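Local coordinates for cleavage and polyadenylation specificity factor 100 KD subunit (Methanosarcina mazei, PDB 2XR1), which probably terminates transcription by cutting nascent RNA at the exit channel of RNA polymerase, using two zinc ions, and then degrades the released RNA from its 5' end, at residues P441-E453 with C485-I498. Sequence-based numbering, arbitrary orientation.
Sequences PEVPVYLDGMIWE and CFKPVDSHEARQKI
With CG turned anti to the backbone N (chi1 -160°), D448 presents its carboxylate to R495, whose chain runs extended from the helix until it bends at chi3. The two flat groups meet nearly coplanar, 11° apart: R495 NE bonds D448 OD2 and R495 NH2 reaches D448 OD1 at 2.9 Å on its syn lone pair. Aspartate suits this place because both its oxygens can reach the guanidinium edge; Y522 OH also bonds OD2.

On the same face, I498 lays CG1 over the centre of the Y446 ring, 3.6 Å from the centroid, a CH-pi contact between an aliphatic chain and an aromatic face. The backbones pair as parallel strands, K487 N donating to V445 O at 3.0 Å. P488 lacks an N-H but costs no bond in this pairing, and its CG sits over the five-membered ring of W452. Beyond the strands, D490 OD1 accepts from M450 N at 3.1 Å, tying the two turns together.

Strand 486-489 is outermost in the parallel beta-CASP sheet, while 445-448, next in, bonds to strand 506-509 on its other side. Helix 423-436 packs against L447 and F486; helix 518-526 touches D448 and V489 on the other face, and also R495.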
ATOM      1  N   PRO B 441     -54.475   5.899 -10.508  1.00 60.28           N
ATOM      2  CA  PRO B 441     -55.583   5.023 -10.975  1.00 62.28           C
ATOM      3  C   PRO B 441     -55.230   3.540 -10.958  1.00 61.59           C
ATOM      4  O   PRO B 441     -54.070   3.190 -11.137  1.00 59.18           O
ATOM      5  CB  PRO B 441     -55.811   5.475 -12.420  1.00 63.77           C
ATOM      6  CG  PRO B 441     -55.168   6.828 -12.509  1.00 63.58           C
ATOM      7  CD  PRO B 441     -53.979   6.768 -11.588  1.00 60.10           C
ATOM      8  N   GLU B 442     -56.217   2.671 -10.751  1.00 63.60           N
ATOM      9  CA  GLU B 442     -55.942   1.230 -10.714  1.00 63.63           C
ATOM     10  C   GLU B 442     -55.459   0.795 -12.103  1.00 63.10           C
ATOM     11  O   GLU B 442     -56.172   0.912 -13.099  1.00 65.48           O
ATOM     12  CB  GLU B 442     -57.139   0.398 -10.231  1.00 66.18           C
ATOM     13  CG  GLU B 442     -57.956   1.058  -9.089  1.00 69.27           C
ATOM     14  CD  GLU B 442     -58.728   0.066  -8.212  1.00 71.76           C
ATOM     15  OE1 GLU B 442     -59.508  -0.754  -8.769  1.00 72.45           O
ATOM     16  OE2 GLU B 442     -58.543   0.127  -6.960  1.00 70.92           O
ATOM     17  N   VAL B 443     -54.214   0.332 -12.132  1.00 60.42           N
ATOM     18  CA  VAL B 443     -53.474   0.051 -13.353  1.00 59.34           C
ATOM     19  C   VAL B 443     -52.372  -0.939 -12.946  1.00 57.30           C
ATOM     20  O   VAL B 443     -51.969  -0.955 -11.783  1.00 54.97           O
ATOM     21  CB  VAL B 443     -52.877   1.364 -13.958  1.00 58.24           C
ATOM     22  CG1 VAL B 443     -51.463   1.645 -13.442  1.00 54.47           C
ATOM     23  CG2 VAL B 443     -52.849   1.295 -15.424  1.00 59.13           C
ATOM     24  N   PRO B 444     -51.929  -1.799 -13.878  1.00 57.87           N
ATOM     25  CA  PRO B 444     -50.935  -2.852 -13.588  1.00 56.41           C
ATOM     26  C   PRO B 444     -49.531  -2.325 -13.421  1.00 54.02           C
ATOM     27  O   PRO B 444     -49.030  -1.615 -14.286  1.00 54.42           O
ATOM     28  CB  PRO B 444     -50.996  -3.765 -14.815  1.00 58.13           C
ATOM     29  CG  PRO B 444     -51.798  -3.023 -15.855  1.00 60.35           C
ATOM     30  CD  PRO B 444     -52.628  -2.017 -15.156  1.00 60.41           C
ATOM     31  N   VAL B 445     -48.898  -2.662 -12.307  1.00 52.16           N
ATOM     32  CA  VAL B 445     -47.512  -2.297 -12.074  1.00 49.42           C
ATOM     33  C   VAL B 445     -46.653  -3.517 -12.379  1.00 49.13           C
ATOM     34  O   VAL B 445     -46.538  -4.417 -11.551  1.00 48.40           O
ATOM     35  CB  VAL B 445     -47.317  -1.863 -10.630  1.00 47.97           C
ATOM     36  CG1 VAL B 445     -45.867  -1.490 -10.366  1.00 44.78           C
ATOM     37  CG2 VAL B 445     -48.262  -0.720 -10.324  1.00 48.30           C
ATOM     38  N   TYR B 446     -46.087  -3.558 -13.587  1.00 49.50           N
ATOM     39  CA  TYR B 446     -45.253  -4.686 -14.010  1.00 49.29           C
ATOM     40  C   TYR B 446     -43.881  -4.564 -13.364  1.00 47.08           C
ATOM     41  O   TYR B 446     -43.404  -3.461 -13.144  1.00 45.64           O
ATOM     42  CB  TYR B 446     -45.125  -4.755 -15.526  1.00 50.85           C
ATOM     43  CG  TYR B 446     -46.444  -4.906 -16.227  1.00 52.11           C
ATOM     44  CD1 TYR B 446     -47.036  -6.139 -16.370  1.00 54.98           C
ATOM     45  CD2 TYR B 446     -47.112  -3.804 -16.747  1.00 52.99           C
ATOM     46  CE1 TYR B 446     -48.290  -6.281 -17.034  1.00 56.54           C
ATOM     47  CE2 TYR B 446     -48.351  -3.931 -17.398  1.00 53.72           C
ATOM     48  CZ  TYR B 446     -48.922  -5.167 -17.538  1.00 55.96           C
ATOM     49  OH  TYR B 446     -50.135  -5.293 -18.172  1.00 59.47           O
ATOM     50  N   LEU B 447     -43.288  -5.714 -13.041  1.00 46.62           N
ATOM     51  CA  LEU B 447     -42.028  -5.820 -12.318  1.00 44.51           C
ATOM     52  C   LEU B 447     -41.106  -6.789 -13.055  1.00 45.56           C
ATOM     53  O   LEU B 447     -41.402  -7.971 -13.135  1.00 46.59           O
ATOM     54  CB  LEU B 447     -42.290  -6.370 -10.933  1.00 43.39           C
ATOM     55  CG  LEU B 447     -43.284  -5.630 -10.054  1.00 43.47           C
ATOM     56  CD1 LEU B 447     -43.329  -6.288  -8.692  1.00 42.72           C
ATOM     57  CD2 LEU B 447     -42.940  -4.145  -9.905  1.00 42.58           C
ATOM     58  N   ASP B 448     -39.996  -6.307 -13.615  1.00 45.58           N
ATOM     59  CA  ASP B 448     -39.181  -7.153 -14.513  1.00 46.84           C
ATOM     60  C   ASP B 448     -37.724  -7.207 -14.058  1.00 45.75           C
ATOM     61  O   ASP B 448     -37.237  -6.309 -13.414  1.00 44.37           O
ATOM     62  CB  ASP B 448     -39.301  -6.655 -15.959  1.00 48.17           C
ATOM     63  CG  ASP B 448     -38.902  -7.711 -16.999  1.00 50.67           C
ATOM     64  OD1 ASP B 448     -38.399  -8.809 -16.628  1.00 51.49           O
ATOM     65  OD2 ASP B 448     -39.068  -7.435 -18.209  1.00 51.08           O
ATOM     66  N   GLY B 449     -37.052  -8.310 -14.346  1.00 46.97           N
ATOM     67  CA  GLY B 449     -35.636  -8.470 -14.019  1.00 46.50           C
ATOM     68  C   GLY B 449     -35.229  -8.738 -12.569  1.00 44.99           C
ATOM     69  O   GLY B 449     -34.274  -8.111 -12.072  1.00 44.58           O
ATOM     70  N   MET B 450     -35.895  -9.695 -11.931  1.00 45.05           N
ATOM     71  CA  MET B 450     -35.564 -10.170 -10.566  1.00 44.28           C
ATOM     72  C   MET B 450     -36.067  -9.311  -9.395  1.00 42.28           C
ATOM     73  O   MET B 450     -35.829  -9.644  -8.226  1.00 41.16           O
ATOM     74  CB  MET B 450     -34.064 -10.464 -10.371  1.00 44.33           C
ATOM     75  CG  MET B 450     -33.397 -11.315 -11.436  1.00 47.85           C
ATOM     76  SD  MET B 450     -34.045 -12.959 -11.556  1.00 55.94           S
ATOM     77  CE  MET B 450     -32.632 -13.889 -10.899  1.00 56.29           C
ATOM     78  N   ILE B 451     -36.808  -8.253  -9.689  1.00 41.84           N
ATOM     79  CA  ILE B 451     -37.378  -7.431  -8.637  1.00 40.64           C
ATOM     80  C   ILE B 451     -38.243  -8.253  -7.723  1.00 40.92           C
ATOM     81  O   ILE B 451     -38.117  -8.175  -6.495  1.00 40.14           O
ATOM     82  CB  ILE B 451     -38.211  -6.280  -9.196  1.00 40.89           C
ATOM     83  CG1 ILE B 451     -37.282  -5.245  -9.821  1.00 40.46           C
ATOM     84  CG2 ILE B 451     -39.036  -5.637  -8.102  1.00 39.54           C
ATOM     85  CD1 ILE B 451     -38.031  -4.186 -10.533  1.00 42.38           C
ATOM     86  N   TRP B 452     -39.129  -9.036  -8.324  1.00 42.43           N
ATOM     87  CA  TRP B 452     -40.102  -9.811  -7.574  1.00 43.15           C
ATOM     88  C   TRP B 452     -39.474 -10.882  -6.668  1.00 42.93           C
ATOM     89  O   TRP B 452     -39.823 -11.015  -5.502  1.00 42.88           O
ATOM     90  CB  TRP B 452     -41.050 -10.480  -8.550  1.00 45.69           C
ATOM     91  CG  TRP B 452     -42.120 -11.258  -7.890  1.00 48.32           C
ATOM     92  CD1 TRP B 452     -42.328 -12.580  -7.978  1.00 50.38           C
ATOM     93  CD2 TRP B 452     -43.116 -10.739  -7.004  1.00 50.44           C
ATOM     94  NE1 TRP B 452     -43.410 -12.932  -7.228  1.00 53.35           N
ATOM     95  CE2 TRP B 452     -43.908 -11.821  -6.603  1.00 52.57           C
ATOM     96  CE3 TRP B 452     -43.403  -9.454  -6.501  1.00 49.88           C
ATOM     97  CZ2 TRP B 452     -45.000 -11.679  -5.732  1.00 54.59           C
ATOM     98  CZ3 TRP B 452     -44.476  -9.303  -5.633  1.00 51.10           C
ATOM     99  CH2 TRP B 452     -45.267 -10.422  -5.255  1.00 54.39           C
ATOM    100  N   GLU B 453     -38.565 -11.673  -7.216  1.00 43.22           N
ATOM    101  CA  GLU B 453     -37.794 -12.619  -6.418  1.00 42.79           C
ATOM    102  C   GLU B 453     -37.009 -11.915  -5.301  1.00 40.88           C
ATOM    103  O   GLU B 453     -36.915 -12.436  -4.172  1.00 40.48           O
ATOM    104  CB  GLU B 453     -36.866 -13.406  -7.335  1.00 43.99           C
ATOM    105  CG  GLU B 453     -35.970 -14.449  -6.661  1.00 45.34           C
ATOM    106  CD  GLU B 453     -36.708 -15.434  -5.796  1.00 46.68           C
ATOM    107  OE1 GLU B 453     -37.719 -16.051  -6.274  1.00 49.56           O
ATOM    108  OE2 GLU B 453     -36.254 -15.589  -4.642  1.00 43.46           O
ATOM    109  N   CYS B 485     -52.373  -5.343  -7.767  1.00 60.75           N
ATOM    110  CA  CYS B 485     -51.735  -4.484  -8.763  1.00 58.88           C
ATOM    111  C   CYS B 485     -50.427  -5.019  -9.370  1.00 56.63           C
ATOM    112  O   CYS B 485     -50.171  -4.827 -10.548  1.00 56.93           O
ATOM    113  CB  CYS B 485     -51.465  -3.090  -8.150  1.00 57.03           C
ATOM    114  SG  CYS B 485     -49.995  -2.962  -6.900  1.00 56.12           S
ATOM    115  N   PHE B 486     -49.559  -5.619  -8.561  1.00 54.64           N
ATOM    116  CA  PHE B 486     -48.220  -5.983  -9.042  1.00 52.36           C
ATOM    117  C   PHE B 486     -48.305  -7.206  -9.910  1.00 54.17           C
ATOM    118  O   PHE B 486     -48.907  -8.153  -9.515  1.00 56.43           O
ATOM    119  CB  PHE B 486     -47.260  -6.263  -7.897  1.00 50.03           C
ATOM    120  CG  PHE B 486     -47.057  -5.111  -6.985  1.00 47.61           C
ATOM    121  CD1 PHE B 486     -46.580  -3.914  -7.466  1.00 46.08           C
ATOM    122  CD2 PHE B 486     -47.310  -5.226  -5.630  1.00 47.54           C
ATOM    123  CE1 PHE B 486     -46.377  -2.842  -6.614  1.00 43.75           C
ATOM    124  CE2 PHE B 486     -47.112  -4.171  -4.793  1.00 46.08           C
ATOM    125  CZ  PHE B 486     -46.652  -2.974  -5.290  1.00 43.70           C
ATOM    126  N   LYS B 487     -47.705  -7.161 -11.091  1.00 54.01           N
ATOM    127  CA  LYS B 487     -47.693  -8.279 -12.007  1.00 56.66           C
ATOM    128  C   LYS B 487     -46.253  -8.547 -12.374  1.00 55.37           C
ATOM    129  O   LYS B 487     -45.645  -7.759 -13.059  1.00 54.24           O
ATOM    130  CB  LYS B 487     -48.490  -7.984 -13.299  1.00 59.28           C
ATOM    131  CG  LYS B 487     -49.883  -7.363 -13.151  1.00 61.16           C
ATOM    132  CD  LYS B 487     -50.853  -8.251 -12.431  1.00 66.17           C
ATOM    133  CE  LYS B 487     -52.281  -7.722 -12.546  1.00 69.78           C
ATOM    134  NZ  LYS B 487     -52.361  -6.353 -11.951  1.00 67.47           N
ATOM    135  N   PRO B 488     -45.690  -9.674 -11.949  1.00 56.51           N
ATOM    136  CA  PRO B 488     -44.304  -9.923 -12.341  1.00 56.05           C
ATOM    137  C   PRO B 488     -44.174 -10.437 -13.762  1.00 58.99           C
ATOM    138  O   PRO B 488     -45.109 -10.975 -14.322  1.00 61.91           O
ATOM    139  CB  PRO B 488     -43.843 -11.009 -11.353  1.00 56.46           C
ATOM    140  CG  PRO B 488     -44.982 -11.217 -10.407  1.00 56.95           C
ATOM    141  CD  PRO B 488     -46.206 -10.760 -11.115  1.00 58.17           C
ATOM    142  N   VAL B 489     -42.988 -10.291 -14.315  1.00 59.11           N
ATOM    143  CA  VAL B 489     -42.682 -10.752 -15.665  1.00 62.35           C
ATOM    144  C   VAL B 489     -41.205 -11.025 -15.711  1.00 62.71           C
ATOM    145  O   VAL B 489     -40.407 -10.128 -15.411  1.00 60.85           O
ATOM    146  CB  VAL B 489     -42.971  -9.649 -16.726  1.00 62.61           C
ATOM    147  CG1 VAL B 489     -43.154  -8.268 -16.084  1.00 58.16           C
ATOM    148  CG2 VAL B 489     -41.859  -9.600 -17.766  1.00 63.31           C
ATOM    149  N   ASP B 490     -40.817 -12.243 -16.040  1.00 66.23           N
ATOM    150  CA  ASP B 490     -39.394 -12.526 -16.305  1.00 67.29           C
ATOM    151  C   ASP B 490     -39.253 -13.441 -17.539  1.00 72.01           C
ATOM    152  O   ASP B 490     -38.211 -13.424 -18.218  1.00 73.29           O
ATOM    153  CB  ASP B 490     -38.673 -13.053 -15.044  1.00 65.96           C
ATOM    154  CG  ASP B 490     -38.537 -11.973 -13.925  1.00 63.33           C
ATOM    155  OD1 ASP B 490     -37.770 -10.983 -14.089  1.00 60.26           O
ATOM    156  OD2 ASP B 490     -39.208 -12.128 -12.866  1.00 64.65           O
ATOM    157  N   SER B 491     -40.303 -14.211 -17.851  1.00 74.71           N
ATOM    158  CA  SER B 491     -40.506 -14.652 -19.224  1.00 78.90           C
ATOM    159  C   SER B 491     -40.263 -13.482 -20.195  1.00 78.44           C
ATOM    160  O   SER B 491     -40.748 -12.370 -19.982  1.00 75.77           O
ATOM    161  CB  SER B 491     -41.930 -15.141 -19.433  1.00 81.37           C
ATOM    162  OG  SER B 491     -42.223 -15.224 -20.820  1.00 85.57           O
ATOM    163  N   HIS B 492     -39.497 -13.745 -21.248  1.00 81.12           N
ATOM    164  CA  HIS B 492     -39.410 -12.843 -22.398  1.00 81.97           C
ATOM    165  C   HIS B 492     -40.732 -12.843 -23.195  1.00 84.53           C
ATOM    166  O   HIS B 492     -41.150 -11.815 -23.731  1.00 83.98           O
ATOM    167  CB  HIS B 492     -38.238 -13.252 -23.304  1.00 85.50           C
ATOM    168  CG  HIS B 492     -38.394 -12.810 -24.727  1.00 89.47           C
ATOM    169  ND1 HIS B 492     -38.885 -13.639 -25.714  1.00 94.45           N
ATOM    170  CD2 HIS B 492     -38.148 -11.616 -25.324  1.00 89.09           C
ATOM    171  CE1 HIS B 492     -38.916 -12.981 -26.861  1.00 97.24           C
ATOM    172  NE2 HIS B 492     -38.475 -11.753 -26.653  1.00 93.71           N
ATOM    173  N   GLU B 493     -41.384 -13.998 -23.275  1.00 87.36           N
ATOM    174  CA  GLU B 493     -42.688 -14.077 -23.935  1.00 90.31           C
ATOM    175  C   GLU B 493     -43.718 -13.130 -23.281  1.00 86.69           C
ATOM    176  O   GLU B 493     -44.530 -12.519 -23.964  1.00 88.36           O
ATOM    177  CB  GLU B 493     -43.231 -15.510 -23.924  1.00 94.15           C
ATOM    178  CG  GLU B 493     -42.289 -16.608 -24.486  1.00 98.39           C
ATOM    179  CD  GLU B 493     -42.321 -16.739 -26.007  1.00104.02           C
ATOM    180  OE1 GLU B 493     -41.778 -15.846 -26.702  1.00103.36           O
ATOM    181  OE2 GLU B 493     -42.883 -17.754 -26.505  1.00109.45           O
ATOM    182  N   ALA B 494     -43.680 -13.019 -21.960  1.00 82.37           N
ATOM    183  CA  ALA B 494     -44.589 -12.139 -21.215  1.00 79.16           C
ATOM    184  C   ALA B 494     -44.277 -10.653 -21.453  1.00 76.39           C
ATOM    185  O   ALA B 494     -45.189  -9.830 -21.554  1.00 76.05           O
ATOM    186  CB  ALA B 494     -44.513 -12.453 -19.704  1.00 75.73           C
ATOM    187  N   ARG B 495     -42.985 -10.328 -21.507  1.00 74.32           N
ATOM    188  CA  ARG B 495     -42.511  -8.977 -21.832  1.00 72.25           C
ATOM    189  C   ARG B 495     -43.132  -8.432 -23.121  1.00 75.29           C
ATOM    190  O   ARG B 495     -43.619  -7.302 -23.156  1.00 73.83           O
ATOM    191  CB  ARG B 495     -40.984  -8.979 -21.969  1.00 71.55           C
ATOM    192  CG  ARG B 495     -40.373  -7.603 -22.053  1.00 69.33           C
ATOM    193  CD  ARG B 495     -38.875  -7.608 -21.753  1.00 67.85           C
ATOM    194  NE  ARG B 495     -38.560  -8.286 -20.501  1.00 65.79           N
ATOM    195  CZ  ARG B 495     -37.864  -9.415 -20.378  1.00 67.55           C
ATOM    196  NH1 ARG B 495     -37.370 -10.037 -21.434  1.00 70.08           N
ATOM    197  NH2 ARG B 495     -37.645  -9.920 -19.164  1.00 67.16           N
ATOM    198  N   GLN B 496     -43.118  -9.246 -24.171  1.00 79.56           N
ATOM    199  CA  GLN B 496     -43.623  -8.810 -25.467  1.00 83.46           C
ATOM    200  C   GLN B 496     -45.107  -8.456 -25.433  1.00 84.07           C
ATOM    201  O   GLN B 496     -45.533  -7.562 -26.154  1.00 85.61           O
ATOM    202  CB  GLN B 496     -43.360  -9.862 -26.540  1.00 88.72           C
ATOM    203  CG  GLN B 496     -41.874 -10.078 -26.835  1.00 89.28           C
ATOM    204  CD  GLN B 496     -41.210  -8.887 -27.531  1.00 88.72           C
ATOM    205  OE1 GLN B 496     -41.582  -8.520 -28.645  1.00 92.06           O
ATOM    206  NE2 GLN B 496     -40.204  -8.308 -26.892  1.00 83.43           N
ATOM    207  N   LYS B 497     -45.879  -9.128 -24.582  1.00 83.16           N
ATOM    208  CA  LYS B 497     -47.318  -8.861 -24.468  1.00 84.06           C
ATOM    209  C   LYS B 497     -47.615  -7.491 -23.887  1.00 79.86           C
ATOM    210  O   LYS B 497     -48.635  -6.884 -24.246  1.00 81.53           O
ATOM    211  CB  LYS B 497     -48.030  -9.933 -23.624  1.00 84.69           C
ATOM    212  CG  LYS B 497     -49.538  -9.664 -23.396  1.00 87.11           C
ATOM    213  CD  LYS B 497     -50.264 -10.841 -22.750  1.00 89.59           C
ATOM    214  CE  LYS B 497     -51.727 -10.497 -22.427  1.00 91.36           C
ATOM    215  NZ  LYS B 497     -52.489  -9.920 -23.578  1.00 94.49           N
ATOM    216  N   ILE B 498     -46.750  -7.019 -22.985  1.00 74.39           N
ATOM    217  CA  ILE B 498     -46.858  -5.655 -22.468  1.00 70.77           C
ATOM    218  C   ILE B 498     -46.533  -4.696 -23.590  1.00 72.25           C
ATOM    219  O   ILE B 498     -47.218  -3.690 -23.765  1.00 72.29           O
ATOM    220  CB  ILE B 498     -45.888  -5.370 -21.277  1.00 65.92           C
ATOM    221  CG1 ILE B 498     -46.297  -6.166 -20.055  1.00 64.60           C
ATOM    222  CG2 ILE B 498     -45.872  -3.871 -20.894  1.00 61.67           C
ATOM    223  CD1 ILE B 498     -45.155  -6.412 -19.122  1.00 63.42           C
TER